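PDB 7CMA: A151R, which is a zinc-binding non-structural protein of African swine fever virus whose molecular role is not firmly established. Local coordinates for residues A[17-22]-A[71-76]. Residues are numbered along the deposited sequence; the frame is centred on the assembly and turned at random.
Sequences LIECIY and TSKNIA
Ala76 faces helix 17-22 with a methyl group set among Ile18, Ile21 and Tyr22. Its CB lies 3.5 Å from the backbone O of Ile18 and 3.9 Å from CG2 of Ile21, where the axes of segments 17-22 and 72-76 come within 8.6 Å. Each isoleucine makes its closest side-chain approach through CG2; that of Ile18 also meets the end of Lys73, 3.6 Å from its NZ and a little farther from CD. The small residue thus marks the close point of a helix-helix packing in which the two segments run with their N-to-C directions 128° apart. They belong to the long N-terminal helix 3-28 and the start of helix 72-84; the chain between them forms four strands of the antiparallel five-stranded sheet. Ile18 and Ile21 continue the interface onto later turns, against Tyr80 and Ile79. A chi1 of 168°, which places CG opposite the backbone N, carries the Tyr22 ring to the first turn of helix 72-84. Its edge comes up to the backbone N of Lys73, 3.5 Å from CD1, while CE1 packs at 3.7 Å on CB of Ser72, whose hydroxyl is hydrogen-bonded to Glu26 and Tyr50. The polar part of the contact is a salt bridge between Lys73 and Glu19. Lys73, kinked at chi2 (52°), passes Tyr22 and Ile18 roughly at right angles and brings NZ within 2.7 Å of OE1 of Glu19, nearly along the C-O axis; Glu19 also packs on Ile5 of the second subunit.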
loop_
_atom_site.group_PDB
_atom_site.type_symbol
_atom_site.label_atom_id
_atom_site.label_comp_id
_atom_site.label_asym_id
_atom_site.label_seq_id
_atom_site.Cartn_x
_atom_site.Cartn_y
_atom_site.Cartn_z
ATOM N N LEU A 17 12.226 3.556 0.365
ATOM C CA LEU A 17 13.019 3.839 1.593
ATOM C C LEU A 17 14.343 4.502 1.191
ATOM O O LEU A 17 14.649 5.550 1.757
ATOM C CB LEU A 17 13.249 2.544 2.377
ATOM C CG LEU A 17 13.955 2.708 3.727
ATOM C CD1 LEU A 17 13.353 3.854 4.534
ATOM C CD2 LEU A 17 13.903 1.414 4.525
ATOM N N ILE A 18 14.975 4.023 0.115
ATOM C CA ILE A 18 16.220 4.642 -0.436
ATOM C C ILE A 18 15.912 6.079 -0.867
ATOM O O ILE A 18 16.737 6.965 -0.579
ATOM C CB ILE A 18 16.806 3.811 -1.595
ATOM C CG1 ILE A 18 17.463 2.525 -1.085
ATOM C CG2 ILE A 18 17.770 4.646 -2.423
ATOM C CD1 ILE A 18 18.055 1.656 -2.178
ATOM N N GLU A 19 14.784 6.298 -1.549
ATOM C CA GLU A 19 14.379 7.654 -2.017
ATOM C C GLU A 19 14.179 8.562 -0.796
ATOM O O GLU A 19 14.727 9.671 -0.793
ATOM C CB GLU A 19 13.110 7.585 -2.872
ATOM C CG GLU A 19 12.803 8.882 -3.609
ATOM C CD GLU A 19 13.681 9.162 -4.822
ATOM O OE1 GLU A 19 14.544 8.315 -5.139
ATOM O OE2 GLU A 19 13.528 10.248 -5.422
ATOM N N CYS A 20 13.483 8.064 0.225
ATOM C CA CYS A 20 13.279 8.787 1.506
ATOM C C CYS A 20 14.634 9.158 2.127
ATOM O O CYS A 20 14.834 10.349 2.454
ATOM C CB CYS A 20 12.460 7.949 2.478
ATOM S SG CYS A 20 11.910 8.884 3.927
ATOM N N ILE A 21 15.541 8.187 2.259
ATOM C CA ILE A 21 16.886 8.418 2.869
ATOM C C ILE A 21 17.653 9.421 2.004
ATOM O O ILE A 21 18.266 10.339 2.575
ATOM C CB ILE A 21 17.662 7.101 3.040
ATOM C CG1 ILE A 21 16.911 6.127 3.955
ATOM C CG2 ILE A 21 19.073 7.373 3.540
ATOM C CD1 ILE A 21 17.452 4.727 3.930
ATOM N N TYR A 22 17.650 9.218 0.683
ATOM C CA TYR A 22 18.348 10.095 -0.290
ATOM C C TYR A 22 17.959 11.551 -0.022
ATOM O O TYR A 22 18.856 12.412 0.075
ATOM C CB TYR A 22 18.019 9.688 -1.731
ATOM C CG TYR A 22 18.451 10.685 -2.778
ATOM C CD1 TYR A 22 19.788 10.849 -3.102
ATOM C CD2 TYR A 22 17.536 11.535 -3.378
ATOM C CE1 TYR A 22 20.198 11.784 -4.037
ATOM C CE2 TYR A 22 17.930 12.487 -4.305
ATOM C CZ TYR A 22 19.263 12.593 -4.657
ATOM O OH TYR A 22 19.665 13.509 -5.589
ATOM N N THR A 71 28.165 9.253 -3.746
ATOM C CA THR A 71 26.957 10.088 -3.967
ATOM C C THR A 71 25.956 9.841 -2.836
ATOM O O THR A 71 25.921 8.704 -2.333
ATOM C CB THR A 71 26.333 9.765 -5.329
ATOM O OG1 THR A 71 25.903 8.404 -5.281
ATOM C CG2 THR A 71 27.296 9.962 -6.479
ATOM N N SER A 72 25.037 10.787 -2.625
ATOM C CA SER A 72 23.899 10.669 -1.678
ATOM C C SER A 72 23.075 9.413 -1.989
ATOM O O SER A 72 22.619 8.759 -1.036
ATOM C CB SER A 72 23.046 11.902 -1.712
ATOM O OG SER A 72 23.822 13.053 -1.428
ATOM N N LYS A 73 22.848 9.114 -3.272
ATOM C CA LYS A 73 22.013 7.959 -3.700
ATOM C C LYS A 73 22.732 6.657 -3.338
ATOM O O LYS A 73 22.060 5.724 -2.846
ATOM C CB LYS A 73 21.714 8.016 -5.201
ATOM C CG LYS A 73 20.621 7.065 -5.674
ATOM C CD LYS A 73 19.329 7.176 -4.880
ATOM C CE LYS A 73 18.109 7.385 -5.754
ATOM N NZ LYS A 73 16.878 6.884 -5.099
ATOM N N ASN A 74 24.049 6.601 -3.551
ATOM C CA ASN A 74 24.850 5.385 -3.264
ATOM C C ASN A 74 24.922 5.188 -1.749
ATOM O O ASN A 74 24.911 4.028 -1.313
ATOM C CB ASN A 74 26.241 5.435 -3.903
ATOM C CG ASN A 74 26.256 4.883 -5.315
ATOM O OD1 ASN A 74 25.476 3.992 -5.648
ATOM N ND2 ASN A 74 27.101 5.443 -6.165
ATOM N N ILE A 75 25.005 6.278 -0.979
ATOM C CA ILE A 75 25.030 6.196 0.513
ATOM C C ILE A 75 23.659 5.722 1.000
ATOM O O ILE A 75 23.620 4.779 1.813
ATOM C CB ILE A 75 25.430 7.541 1.149
ATOM C CG1 ILE A 75 26.716 8.097 0.530
ATOM C CG2 ILE A 75 25.529 7.402 2.663
ATOM C CD1 ILE A 75 27.632 8.785 1.508
ATOM N N ALA A 76 22.583 6.265 0.424
ATOM C CA ALA A 76 21.197 5.852 0.748
ATOM C C ALA A 76 21.059 4.332 0.599
ATOM O O ALA A 76 20.405 3.717 1.458
ATOM C CB ALA A 76 20.220 6.582 -0.131
#